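Local coordinates for protein nucleoporin NUP159 (Saccharomyces cerevisiae, PDB 1XIP) that forms part of the nuclear pore complex and, through this N-terminal beta-propeller domain, tethers the helicase Dbp5 to the pore for mRNA export, at residues Leu35-Leu43 with Lys127-Val135; Arg275-Leu284 with Val294-Ser302. One frame throughout, in Å; residues are numbered along the deposited sequence.

Contact 1: Leu35-Leu43 with Lys127-Val135; sequences LPFASLQNL and KPVFQLKNV
Ser39 brings its hydroxyl up to the carbonyl oxygen of Phe130 and over the first methylenes of Gln131, OG coming to 3.2 Å from Gln131 CG. With OG turned between its own backbone N and carbonyl carbon (chi1 62°), the hydroxyl and the amide of one residue reach the same acceptor. Ser39 N donates to Phe130 O at 3.0 Å, lying in the carbonyl plane, while Ser39 OG donates at 2.7 Å from a position tilted out of that plane. Two donors thus grip the carbonyl just where the chain turns a corner at Phe130. Beside them the methyl of Ala38 rests on the same oxygen, CB to Phe130 O 3.7 Å.

Two residues on, Gln41 reaches across with an extended chain, and its NE2 gives a hydrogen to Leu132 O at 2.8 Å, nearly in line with the C=O bond. The other end of the amide, OE1, takes a hydrogen from a water at 2.6 Å and probably also bonds the hydroxyl of Tyr278; that water in turn accepts from Lys133 NZ at 3.1 Å, and the side chains of Gln41 and Lys133 cross at about a right angle. Cutting Gln41 back to an alanine would probably leave Leu132 O without this donor and the bridging water without the oxygen it donates to.

Gln131 NE2 is hydrogen-bonded to Phe168 O, outside this contact. Phe130 and Gln131 form a classic beta bulge against strand 138-143, at the edge of their four-stranded sheet. Segment 35-43, a loop leading into strand 43-46, runs alongside in roughly the same direction. Ile91 of strand 90-96 packs against Ala38, Leu40 and Leu132, and the Phe276 ring stacks on Phe130 and meets Phe37 edge-to-face.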
ATOM      1  N   LEU A  35       6.846   9.239  12.009  1.00 26.22           N
ATOM      2  CA  LEU A  35       6.164   9.193  10.714  1.00 25.26           C
ATOM      3  C   LEU A  35       4.775   9.788  10.862  1.00 24.80           C
ATOM      4  O   LEU A  35       4.201   9.688  11.933  1.00 24.85           O
ATOM      5  CB  LEU A  35       5.988   7.747  10.286  1.00 24.68           C
ATOM      6  CG  LEU A  35       7.122   6.842   9.829  1.00 25.20           C
ATOM      7  CD1 LEU A  35       7.439   7.106   8.391  1.00 24.15           C
ATOM      8  CD2 LEU A  35       8.382   6.901  10.701  1.00 25.61           C
ATOM      9  N   PRO A  36       4.213  10.380   9.803  1.00 24.33           N
ATOM     10  CA  PRO A  36       2.845  10.911   9.874  1.00 24.13           C
ATOM     11  C   PRO A  36       1.859   9.778  10.125  1.00 24.27           C
ATOM     12  O   PRO A  36       1.912   8.776   9.411  1.00 25.33           O
ATOM     13  CB  PRO A  36       2.626  11.515   8.485  1.00 23.84           C
ATOM     14  CG  PRO A  36       3.977  11.745   7.960  1.00 23.59           C
ATOM     15  CD  PRO A  36       4.817  10.610   8.477  1.00 24.12           C
ATOM     16  N   PHE A  37       0.997   9.922  11.132  1.00 23.68           N
ATOM     17  CA  PHE A  37       0.064   8.873  11.511  1.00 22.79           C
ATOM     18  C   PHE A  37      -1.052   8.739  10.484  1.00 22.32           C
ATOM     19  O   PHE A  37      -2.167   9.214  10.676  1.00 22.41           O
ATOM     20  CB  PHE A  37      -0.503   9.120  12.919  1.00 23.20           C
ATOM     21  CG  PHE A  37      -1.142   7.901  13.536  1.00 23.42           C
ATOM     22  CD1 PHE A  37      -0.384   6.767  13.829  1.00 24.12           C
ATOM     23  CD2 PHE A  37      -2.498   7.879  13.808  1.00 23.66           C
ATOM     24  CE1 PHE A  37      -0.981   5.632  14.385  1.00 23.75           C
ATOM     25  CE2 PHE A  37      -3.100   6.743  14.362  1.00 24.08           C
ATOM     26  CZ  PHE A  37      -2.337   5.621  14.641  1.00 23.72           C
ATOM     27  N   ALA A  38      -0.723   8.075   9.380  1.00 21.69           N
ATOM     28  CA  ALA A  38      -1.630   7.861   8.256  1.00 20.82           C
ATOM     29  C   ALA A  38      -1.044   6.730   7.469  1.00 20.46           C
ATOM     30  O   ALA A  38       0.113   6.336   7.683  1.00 21.27           O
ATOM     31  CB  ALA A  38      -1.711   9.096   7.391  1.00 20.95           C
ATOM     32  N   SER A  39      -1.812   6.176   6.564  1.00 19.49           N
ATOM     33  CA  SER A  39      -1.233   5.183   5.706  1.00 19.38           C
ATOM     34  C   SER A  39      -0.420   5.958   4.681  1.00 19.07           C
ATOM     35  O   SER A  39      -0.847   7.006   4.206  1.00 19.24           O
ATOM     36  CB  SER A  39      -2.307   4.347   5.073  1.00 19.08           C
ATOM     37  OG  SER A  39      -3.131   5.147   4.281  1.00 23.14           O
ATOM     38  N   LEU A  40       0.791   5.498   4.405  1.00 18.75           N
ATOM     39  CA  LEU A  40       1.699   6.291   3.596  1.00 18.00           C
ATOM     40  C   LEU A  40       1.917   5.607   2.280  1.00 17.69           C
ATOM     41  O   LEU A  40       2.086   4.392   2.243  1.00 17.60           O
ATOM     42  CB  LEU A  40       3.034   6.493   4.302  1.00 17.87           C
ATOM     43  CG  LEU A  40       3.133   6.920   5.763  1.00 17.40           C
ATOM     44  CD1 LEU A  40       4.603   6.819   6.198  1.00 17.87           C
ATOM     45  CD2 LEU A  40       2.679   8.312   5.907  1.00 17.17           C
ATOM     46  N   GLN A  41       1.914   6.387   1.202  1.00 16.91           N
ATOM     47  CA  GLN A  41       2.146   5.868  -0.131  1.00 16.69           C
ATOM     48  C   GLN A  41       3.097   6.791  -0.828  1.00 16.89           C
ATOM     49  O   GLN A  41       2.715   7.537  -1.751  1.00 17.07           O
ATOM     50  CB  GLN A  41       0.847   5.775  -0.881  1.00 16.99           C
ATOM     51  CG  GLN A  41       0.018   4.611  -0.395  1.00 18.95           C
ATOM     52  CD  GLN A  41      -1.339   4.576  -1.014  1.00 19.28           C
ATOM     53  OE1 GLN A  41      -1.558   3.857  -1.995  1.00 17.68           O
ATOM     54  NE2 GLN A  41      -2.277   5.345  -0.445  1.00 21.53           N
ATOM     55  N   ASN A  42       4.346   6.750  -0.372  1.00 16.23           N
ATOM     56  CA  ASN A  42       5.283   7.811  -0.638  1.00 15.65           C
ATOM     57  C   ASN A  42       6.285   7.493  -1.758  1.00 15.68           C
ATOM     58  O   ASN A  42       7.403   8.053  -1.794  1.00 15.50           O
ATOM     59  CB  ASN A  42       5.992   8.170   0.656  1.00 15.77           C
ATOM     60  CG  ASN A  42       5.122   8.991   1.583  1.00 16.09           C
ATOM     61  OD1 ASN A  42       3.900   9.007   1.470  1.00 17.14           O
ATOM     62  ND2 ASN A  42       5.750   9.674   2.508  1.00 17.73           N
ATOM     63  N   LEU A  43       5.882   6.606  -2.672  1.00 14.88           N
ATOM     64  CA  LEU A  43       6.685   6.296  -3.846  1.00 14.37           C
ATOM     65  C   LEU A  43       5.789   5.866  -4.979  1.00 14.83           C
ATOM     66  O   LEU A  43       4.924   5.002  -4.802  1.00 15.07           O
ATOM     67  CB  LEU A  43       7.690   5.182  -3.538  1.00 13.64           C
ATOM     68  CG  LEU A  43       8.396   4.601  -4.755  1.00 12.43           C
ATOM     69  CD1 LEU A  43       9.614   5.462  -5.099  1.00 14.15           C
ATOM     70  CD2 LEU A  43       8.807   3.186  -4.524  1.00 10.00           C
ATOM     71  N   LYS A 127     -11.186  17.931   7.384  1.00 34.06           N
ATOM     72  CA  LYS A 127     -10.604  17.109   8.450  1.00 33.92           C
ATOM     73  C   LYS A 127      -9.393  16.289   7.926  1.00 33.53           C
ATOM     74  O   LYS A 127      -9.377  15.897   6.756  1.00 33.67           O
ATOM     75  CB  LYS A 127     -11.669  16.172   9.046  1.00 33.80           C
ATOM     76  CG  LYS A 127     -12.785  16.876   9.838  1.00 35.15           C
ATOM     77  CD  LYS A 127     -12.720  16.588  11.343  1.00 35.76           C
ATOM     78  CE  LYS A 127     -12.289  17.822  12.134  1.00 36.30           C
ATOM     79  NZ  LYS A 127     -13.424  18.739  12.402  1.00 36.69           N
ATOM     80  N   PRO A 128      -8.392  16.033   8.786  1.00 33.00           N
ATOM     81  CA  PRO A 128      -7.223  15.200   8.427  1.00 32.38           C
ATOM     82  C   PRO A 128      -7.575  13.887   7.725  1.00 31.77           C
ATOM     83  O   PRO A 128      -8.592  13.254   8.004  1.00 31.79           O
ATOM     84  CB  PRO A 128      -6.585  14.893   9.783  1.00 32.38           C
ATOM     85  CG  PRO A 128      -6.944  16.061  10.637  1.00 32.45           C
ATOM     86  CD  PRO A 128      -8.296  16.534  10.171  1.00 32.99           C
ATOM     87  N   VAL A 129      -6.710  13.468   6.822  1.00 31.05           N
ATOM     88  CA  VAL A 129      -6.995  12.319   5.982  1.00 30.31           C
ATOM     89  C   VAL A 129      -6.081  11.152   6.339  1.00 29.91           C
ATOM     90  O   VAL A 129      -4.924  11.369   6.700  1.00 30.14           O
ATOM     91  CB  VAL A 129      -6.873  12.726   4.504  1.00 30.35           C
ATOM     92  CG1 VAL A 129      -6.737  11.520   3.598  1.00 31.33           C
ATOM     93  CG2 VAL A 129      -8.074  13.573   4.103  1.00 29.66           C
ATOM     94  N   PHE A 130      -6.609   9.926   6.267  1.00 29.42           N
ATOM     95  CA  PHE A 130      -5.858   8.703   6.593  1.00 29.57           C
ATOM     96  C   PHE A 130      -5.333   7.983   5.335  1.00 28.88           C
ATOM     97  O   PHE A 130      -4.258   7.371   5.354  1.00 28.00           O
ATOM     98  CB  PHE A 130      -6.754   7.696   7.346  1.00 30.23           C
ATOM     99  CG  PHE A 130      -7.056   8.063   8.771  1.00 33.25           C
ATOM    100  CD1 PHE A 130      -6.167   8.848   9.532  1.00 36.28           C
ATOM    101  CD2 PHE A 130      -8.238   7.600   9.375  1.00 35.82           C
ATOM    102  CE1 PHE A 130      -6.458   9.187  10.867  1.00 36.92           C
ATOM    103  CE2 PHE A 130      -8.542   7.920  10.712  1.00 37.44           C
ATOM    104  CZ  PHE A 130      -7.649   8.723  11.462  1.00 38.51           C
ATOM    105  N   GLN A 131      -6.133   8.013   4.269  1.00 28.32           N
ATOM    106  CA  GLN A 131      -5.853   7.228   3.074  1.00 28.07           C
ATOM    107  C   GLN A 131      -6.405   7.850   1.815  1.00 27.81           C
ATOM    108  O   GLN A 131      -7.517   8.373   1.812  1.00 28.14           O
ATOM    109  CB  GLN A 131      -6.402   5.806   3.210  1.00 28.05           C
ATOM    110  CG  GLN A 131      -5.676   4.801   2.291  1.00 27.27           C
ATOM    111  CD  GLN A 131      -6.316   3.446   2.289  1.00 26.31           C
ATOM    112  OE1 GLN A 131      -6.362   2.792   3.316  1.00 29.50           O
ATOM    113  NE2 GLN A 131      -6.824   3.023   1.141  1.00 24.03           N
ATOM    114  N   LEU A 132      -5.617   7.772   0.747  1.00 27.41           N
ATOM    115  CA  LEU A 132      -6.011   8.254  -0.560  1.00 27.43           C
ATOM    116  C   LEU A 132      -5.694   7.190  -1.562  1.00 28.08           C
ATOM    117  O   LEU A 132      -4.651   6.526  -1.459  1.00 28.58           O
ATOM    118  CB  LEU A 132      -5.209   9.487  -0.935  1.00 27.28           C
ATOM    119  CG  LEU A 132      -5.548  10.804  -0.272  1.00 26.57           C
ATOM    120  CD1 LEU A 132      -4.389  11.263   0.568  1.00 25.90           C
ATOM    121  CD2 LEU A 132      -5.840  11.806  -1.345  1.00 27.98           C
ATOM    122  N   LYS A 133      -6.583   7.020  -2.532  1.00 28.43           N
ATOM    123  CA  LYS A 133      -6.316   6.190  -3.689  1.00 29.08           C
ATOM    124  C   LYS A 133      -6.768   6.913  -4.934  1.00 29.23           C
ATOM    125  O   LYS A 133      -7.873   7.489  -4.989  1.00 28.11           O
ATOM    126  CB  LYS A 133      -7.050   4.862  -3.593  1.00 29.66           C
ATOM    127  CG  LYS A 133      -6.167   3.634  -3.377  1.00 33.38           C
ATOM    128  CD  LYS A 133      -5.320   3.243  -4.615  1.00 38.89           C
ATOM    129  CE  LYS A 133      -4.022   2.468  -4.196  1.00 41.49           C
ATOM    130  NZ  LYS A 133      -2.819   2.644  -5.122  1.00 41.73           N
ATOM    131  N   ASN A 134      -5.910   6.883  -5.943  1.00 29.72           N
ATOM    132  CA  ASN A 134      -6.272   7.401  -7.237  1.00 30.70           C
ATOM    133  C   ASN A 134      -6.737   6.278  -8.151  1.00 30.64           C
ATOM    134  O   ASN A 134      -6.082   5.239  -8.233  1.00 30.57           O
ATOM    135  CB  ASN A 134      -5.098   8.134  -7.851  1.00 30.91           C
ATOM    136  CG  ASN A 134      -5.339   8.488  -9.292  1.00 33.10           C
ATOM    137  OD1 ASN A 134      -4.509   8.206 -10.148  1.00 36.30           O
ATOM    138  ND2 ASN A 134      -6.494   9.098  -9.574  1.00 33.50           N
ATOM    139  N   VAL A 135      -7.872   6.457  -8.820  1.00 30.81           N
ATOM    140  CA  VAL A 135      -8.313   5.394  -9.732  1.00 31.33           C
ATOM    141  C   VAL A 135      -8.256   5.791 -11.207  1.00 31.79           C
ATOM    142  O   VAL A 135      -7.418   5.258 -11.966  1.00 32.65           O
ATOM    143  CB  VAL A 135      -9.612   4.649  -9.286  1.00 31.05           C
ATOM    144  CG1 VAL A 135     -10.660   5.601  -8.754  1.00 30.71           C
ATOM    145  CG2 VAL A 135     -10.140   3.784 -10.409  1.00 31.36           C
TER
HETATM  146  O   HOH W   1      -1.631   5.338  -4.124  1.00 41.97           O

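Contact 2: Arg275-Leu284 with Val294-Ser302; sequences RFPYMYKVTL and VNVLASSCS
Val282 and Val296 sit opposite each other at the apolar centre, CB to CB 4.3 Å, as a hydrogen-bonded antiparallel pair. On the same face Leu284 CD1 reaches Val296 CG2 at 4.2 Å, and the CB atoms of Tyr280 and Ala298 meet on the other flank. The Tyr280 ring, its CG anti to the carbonyl carbon (chi1 -63°), runs beside the Ser299-Ser300 backbone, turning its edge to Ala298 O and Ser300 N while Tyr278 CD2 covers one face. On the opposite face of the sheet, selenomethionine Met279 and Leu297 cross obliquely, and Leu297 CD2 also packs along Lys281 CG at 3.9 Å.

Polar groups take over further out. On the face of Lys281, Thr283 OG1 donates to Asn295 OD1 at 3.1 Å, the two side chains side by side. Toward the turn, Ser300 OG donates to Phe276 O at 2.6 Å and weakly accepts from Tyr278 N, which fastens the incoming loop. The guanidinium of Arg275 lays one face over Ser300 CB, with NH1 at 3.5 Å. Ser299 OG accepts from Cys301 N, an ST turn within the type I beta turn from Ser299 to Ser302.

The alternating hydrogen-bonded and non-hydrogen-bonded pairs, with strand directions 160° apart, are those of an antiparallel pair; being consecutive, the strands form a beta hairpin, the up-and-down connection from which propeller blades are built.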
ATOM      1  N   ARG A 275       3.220   2.982  13.538  1.00 23.62           N
ATOM      2  CA  ARG A 275       2.714   3.124  12.189  1.00 22.95           C
ATOM      3  C   ARG A 275       1.233   2.947  12.181  1.00 22.62           C
ATOM      4  O   ARG A 275       0.694   2.145  12.943  1.00 22.78           O
ATOM      5  CB  ARG A 275       3.360   2.094  11.273  1.00 22.39           C
ATOM      6  CG  ARG A 275       4.800   2.390  11.019  1.00 22.05           C
ATOM      7  CD  ARG A 275       5.002   3.629  10.197  1.00 21.39           C
ATOM      8  NE  ARG A 275       5.487   3.243   8.886  1.00 22.36           N
ATOM      9  CZ  ARG A 275       4.787   3.283   7.774  1.00 21.01           C
ATOM     10  NH1 ARG A 275       3.541   3.734   7.760  1.00 24.30           N
ATOM     11  NH2 ARG A 275       5.346   2.901   6.663  1.00 20.38           N
ATOM     12  N   PHE A 276       0.578   3.726  11.335  1.00 22.59           N
ATOM     13  CA  PHE A 276      -0.802   3.497  10.988  1.00 23.00           C
ATOM     14  C   PHE A 276      -0.864   2.251  10.103  1.00 23.78           C
ATOM     15  O   PHE A 276      -0.087   2.126   9.162  1.00 24.23           O
ATOM     16  CB  PHE A 276      -1.352   4.709  10.246  1.00 22.75           C
ATOM     17  CG  PHE A 276      -2.821   4.646   9.983  1.00 22.25           C
ATOM     18  CD1 PHE A 276      -3.730   5.071  10.944  1.00 23.30           C
ATOM     19  CD2 PHE A 276      -3.302   4.152   8.778  1.00 21.41           C
ATOM     20  CE1 PHE A 276      -5.111   5.008  10.700  1.00 24.28           C
ATOM     21  CE2 PHE A 276      -4.668   4.075   8.523  1.00 23.27           C
ATOM     22  CZ  PHE A 276      -5.581   4.510   9.480  1.00 23.30           C
ATOM     23  N   PRO A 277      -1.757   1.321  10.432  1.00 24.37           N
ATOM     24  CA  PRO A 277      -1.966   0.085   9.655  1.00 24.44           C
ATOM     25  C   PRO A 277      -2.333   0.288   8.206  1.00 24.15           C
ATOM     26  O   PRO A 277      -3.347   0.913   7.919  1.00 25.40           O
ATOM     27  CB  PRO A 277      -3.134  -0.567  10.372  1.00 24.24           C
ATOM     28  CG  PRO A 277      -2.911  -0.159  11.777  1.00 25.91           C
ATOM     29  CD  PRO A 277      -2.580   1.337  11.652  1.00 24.90           C
ATOM     30  N   TYR A 278      -1.522  -0.250   7.302  1.00 23.39           N
ATOM     31  CA  TYR A 278      -1.802  -0.181   5.877  1.00 22.46           C
ATOM     32  C   TYR A 278      -1.099  -1.318   5.145  1.00 22.40           C
ATOM     33  O   TYR A 278       0.043  -1.658   5.447  1.00 22.10           O
ATOM     34  CB  TYR A 278      -1.418   1.191   5.291  1.00 22.10           C
ATOM     35  CG  TYR A 278      -1.614   1.264   3.793  1.00 21.41           C
ATOM     36  CD1 TYR A 278      -2.894   1.326   3.238  1.00 21.34           C
ATOM     37  CD2 TYR A 278      -0.514   1.250   2.929  1.00 20.90           C
ATOM     38  CE1 TYR A 278      -3.075   1.354   1.863  1.00 23.64           C
ATOM     39  CE2 TYR A 278      -0.674   1.272   1.560  1.00 21.70           C
ATOM     40  CZ  TYR A 278      -1.955   1.318   1.024  1.00 25.07           C
ATOM     41  OH  TYR A 278      -2.119   1.342  -0.345  1.00 27.57           O
HETATM   42  N   MSE A 279      -1.808  -1.913   4.200  1.00 22.73           N
HETATM   43  CA  MSE A 279      -1.297  -3.036   3.436  1.00 23.39           C
HETATM   44  C   MSE A 279      -0.897  -2.565   2.045  1.00 22.85           C
HETATM   45  O   MSE A 279      -1.747  -2.089   1.301  1.00 22.70           O
HETATM   46  CB  MSE A 279      -2.378  -4.127   3.335  1.00 23.88           C
HETATM   47  CG  MSE A 279      -1.934  -5.409   2.642  1.00 26.46           C
HETATM   48 SE   MSE A 279      -0.625  -6.451   3.698  1.00 35.75          SE
HETATM   49  CE  MSE A 279      -1.670  -6.727   5.324  1.00 29.19           C
ATOM     50  N   TYR A 280       0.390  -2.703   1.712  1.00 22.38           N
ATOM     51  CA  TYR A 280       0.916  -2.367   0.382  1.00 22.51           C
ATOM     52  C   TYR A 280       0.670  -3.504  -0.604  1.00 23.84           C
ATOM     53  O   TYR A 280       0.912  -4.660  -0.276  1.00 24.28           O
ATOM     54  CB  TYR A 280       2.411  -2.020   0.467  1.00 21.45           C
ATOM     55  CG  TYR A 280       2.662  -0.792   1.306  1.00 19.13           C
ATOM     56  CD1 TYR A 280       2.648   0.479   0.735  1.00 16.03           C
ATOM     57  CD2 TYR A 280       2.852  -0.893   2.679  1.00 16.72           C
ATOM     58  CE1 TYR A 280       2.847   1.600   1.497  1.00 14.80           C
ATOM     59  CE2 TYR A 280       3.035   0.222   3.452  1.00 15.64           C
ATOM     60  CZ  TYR A 280       3.031   1.471   2.860  1.00 16.52           C
ATOM     61  OH  TYR A 280       3.233   2.601   3.632  1.00 17.29           O
ATOM     62  N   LYS A 281       0.152  -3.174  -1.785  1.00 25.27           N
ATOM     63  CA  LYS A 281      -0.153  -4.169  -2.804  1.00 27.28           C
ATOM     64  C   LYS A 281       0.316  -3.757  -4.205  1.00 29.18           C
ATOM     65  O   LYS A 281       0.051  -2.660  -4.682  1.00 28.96           O
ATOM     66  CB  LYS A 281      -1.642  -4.523  -2.824  1.00 27.33           C
ATOM     67  CG  LYS A 281      -1.991  -5.675  -3.780  1.00 26.79           C
ATOM     68  CD  LYS A 281      -3.465  -5.674  -4.195  1.00 28.81           C
ATOM     69  CE  LYS A 281      -3.889  -4.370  -4.890  1.00 30.84           C
ATOM     70  NZ  LYS A 281      -5.381  -4.139  -4.887  1.00 31.79           N
ATOM     71  N   VAL A 282       1.026  -4.676  -4.841  1.00 31.94           N
ATOM     72  CA  VAL A 282       1.482  -4.523  -6.194  1.00 34.44           C
ATOM     73  C   VAL A 282       0.956  -5.731  -6.954  1.00 36.54           C
ATOM     74  O   VAL A 282       1.045  -6.855  -6.478  1.00 36.57           O
ATOM     75  CB  VAL A 282       3.002  -4.468  -6.225  1.00 34.19           C
ATOM     76  CG1 VAL A 282       3.538  -5.043  -7.508  1.00 34.72           C
ATOM     77  CG2 VAL A 282       3.466  -3.048  -6.041  1.00 34.36           C
ATOM     78  N   THR A 283       0.375  -5.488  -8.120  1.00 39.52           N
ATOM     79  CA  THR A 283      -0.254  -6.547  -8.890  1.00 42.21           C
ATOM     80  C   THR A 283       0.517  -6.801 -10.169  1.00 44.49           C
ATOM     81  O   THR A 283       0.757  -5.884 -10.942  1.00 44.84           O
ATOM     82  CB  THR A 283      -1.699  -6.177  -9.214  1.00 41.96           C
ATOM     83  OG1 THR A 283      -2.412  -5.895  -8.000  1.00 41.65           O
ATOM     84  CG2 THR A 283      -2.420  -7.360  -9.811  1.00 41.83           C
ATOM     85  N   LEU A 284       0.918  -8.056 -10.373  1.00 47.49           N
ATOM     86  CA  LEU A 284       1.584  -8.491 -11.607  1.00 50.23           C
ATOM     87  C   LEU A 284       0.727  -9.530 -12.323  1.00 52.43           C
ATOM     88  O   LEU A 284       0.947 -10.737 -12.174  1.00 52.85           O
ATOM     89  CB  LEU A 284       2.982  -9.052 -11.316  1.00 49.75           C
ATOM     90  CG  LEU A 284       3.801  -8.284 -10.286  1.00 49.36           C
ATOM     91  CD1 LEU A 284       5.038  -9.054  -9.911  1.00 49.54           C
ATOM     92  CD2 LEU A 284       4.163  -6.922 -10.827  1.00 49.73           C
ATOM     93  N   VAL A 294      -0.331 -12.391  -9.737  1.00 46.05           N
ATOM     94  CA  VAL A 294       0.439 -12.490  -8.520  1.00 42.26           C
ATOM     95  C   VAL A 294       0.378 -11.142  -7.800  1.00 39.65           C
ATOM     96  O   VAL A 294       0.601 -10.109  -8.402  1.00 39.21           O
ATOM     97  CB  VAL A 294       1.899 -12.848  -8.856  1.00 42.26           C
ATOM     98  CG1 VAL A 294       2.722 -12.986  -7.610  1.00 42.21           C
ATOM     99  CG2 VAL A 294       1.942 -14.129  -9.647  1.00 41.99           C
ATOM    100  N   ASN A 295       0.048 -11.150  -6.521  1.00 36.87           N
ATOM    101  CA  ASN A 295       0.112  -9.933  -5.717  1.00 33.91           C
ATOM    102  C   ASN A 295       1.223  -9.972  -4.715  1.00 31.73           C
ATOM    103  O   ASN A 295       1.267 -10.853  -3.883  1.00 31.65           O
ATOM    104  CB  ASN A 295      -1.198  -9.690  -4.997  1.00 33.97           C
ATOM    105  CG  ASN A 295      -2.340  -9.669  -5.918  1.00 34.10           C
ATOM    106  OD1 ASN A 295      -2.512  -8.719  -6.671  1.00 35.69           O
ATOM    107  ND2 ASN A 295      -3.125 -10.733  -5.913  1.00 35.97           N
ATOM    108  N   VAL A 296       2.122  -9.002  -4.808  1.00 29.16           N
ATOM    109  CA  VAL A 296       3.182  -8.813  -3.833  1.00 26.51           C
ATOM    110  C   VAL A 296       2.650  -7.919  -2.735  1.00 25.00           C
ATOM    111  O   VAL A 296       2.077  -6.855  -3.009  1.00 24.15           O
ATOM    112  CB  VAL A 296       4.401  -8.148  -4.465  1.00 26.58           C
ATOM    113  CG1 VAL A 296       5.515  -8.026  -3.468  1.00 25.73           C
ATOM    114  CG2 VAL A 296       4.862  -8.949  -5.691  1.00 27.46           C
ATOM    115  N   LEU A 297       2.836  -8.361  -1.488  1.00 23.10           N
ATOM    116  CA  LEU A 297       2.276  -7.662  -0.332  1.00 21.53           C
ATOM    117  C   LEU A 297       3.312  -7.315   0.723  1.00 21.07           C
ATOM    118  O   LEU A 297       4.246  -8.072   0.964  1.00 21.39           O
ATOM    119  CB  LEU A 297       1.151  -8.483   0.292  1.00 21.15           C
ATOM    120  CG  LEU A 297       0.008  -8.834  -0.634  1.00 18.54           C
ATOM    121  CD1 LEU A 297      -0.584 -10.153  -0.241  1.00 17.55           C
ATOM    122  CD2 LEU A 297      -1.015  -7.729  -0.577  1.00 19.57           C
ATOM    123  N   ALA A 298       3.133  -6.156   1.342  1.00 20.21           N
ATOM    124  CA  ALA A 298       4.005  -5.668   2.389  1.00 19.57           C
ATOM    125  C   ALA A 298       3.144  -4.862   3.307  1.00 19.91           C
ATOM    126  O   ALA A 298       2.001  -4.522   2.965  1.00 20.19           O
ATOM    127  CB  ALA A 298       5.078  -4.800   1.812  1.00 20.06           C
ATOM    128  N   SER A 299       3.682  -4.523   4.468  1.00 20.03           N
ATOM    129  CA  SER A 299       2.868  -3.953   5.514  1.00 20.35           C
ATOM    130  C   SER A 299       3.643  -2.873   6.219  1.00 20.59           C
ATOM    131  O   SER A 299       4.859  -2.983   6.363  1.00 20.29           O
ATOM    132  CB  SER A 299       2.502  -5.057   6.495  1.00 20.09           C
ATOM    133  OG  SER A 299       1.693  -4.609   7.562  1.00 22.98           O
ATOM    134  N   SER A 300       2.934  -1.828   6.654  1.00 20.90           N
ATOM    135  CA  SER A 300       3.514  -0.772   7.492  1.00 21.21           C
ATOM    136  C   SER A 300       3.983  -1.334   8.842  1.00 21.67           C
ATOM    137  O   SER A 300       4.824  -0.735   9.525  1.00 22.25           O
ATOM    138  CB  SER A 300       2.516   0.394   7.687  1.00 21.21           C
ATOM    139  OG  SER A 300       1.357   0.027   8.453  1.00 23.09           O
ATOM    140  N   CYS A 301       3.483  -2.515   9.201  1.00 21.89           N
ATOM    141  CA  CYS A 301       3.804  -3.115  10.500  1.00 22.40           C
ATOM    142  C   CYS A 301       4.693  -4.314  10.419  1.00 22.41           C
ATOM    143  O   CYS A 301       4.726  -5.096  11.360  1.00 23.20           O
ATOM    144  CB  CYS A 301       2.530  -3.524  11.223  1.00 21.86           C
ATOM    145  SG  CYS A 301       1.664  -2.067  11.708  1.00 23.54           S
ATOM    146  N   SER A 302       5.422  -4.475   9.318  1.00 22.29           N
ATOM    147  CA  SER A 302       6.184  -5.701   9.115  1.00 22.23           C
ATOM    148  C   SER A 302       7.376  -5.469   8.206  1.00 22.03           C
ATOM    149  O   SER A 302       7.383  -4.534   7.417  1.00 21.89           O
ATOM    150  CB  SER A 302       5.244  -6.775   8.544  1.00 22.62           C
ATOM    151  OG  SER A 302       5.927  -7.831   7.889  1.00 23.97           O
TER

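In the fold
Following the chain from the N terminus, contact 1 closes first: the loop at 35-43 meets strand 129-134 after the chain has passed through the sheets 43-86 and 90-124. Contact 2 opens much later and closes a short loop, pairing strand 279-284 with strand 292-299. The two are therefore in series, neither crossing nor enclosing the other. In space they touch, with centres about 14 Å apart: Leu40 O lies 2.5 Å from Tyr280 OH, probably a hydrogen bond, and Ser39 CB packs on Tyr278 CB at 3.3 Å. Together they tie the early loop and strand 129-134 to the late hairpin near the middle of the propeller.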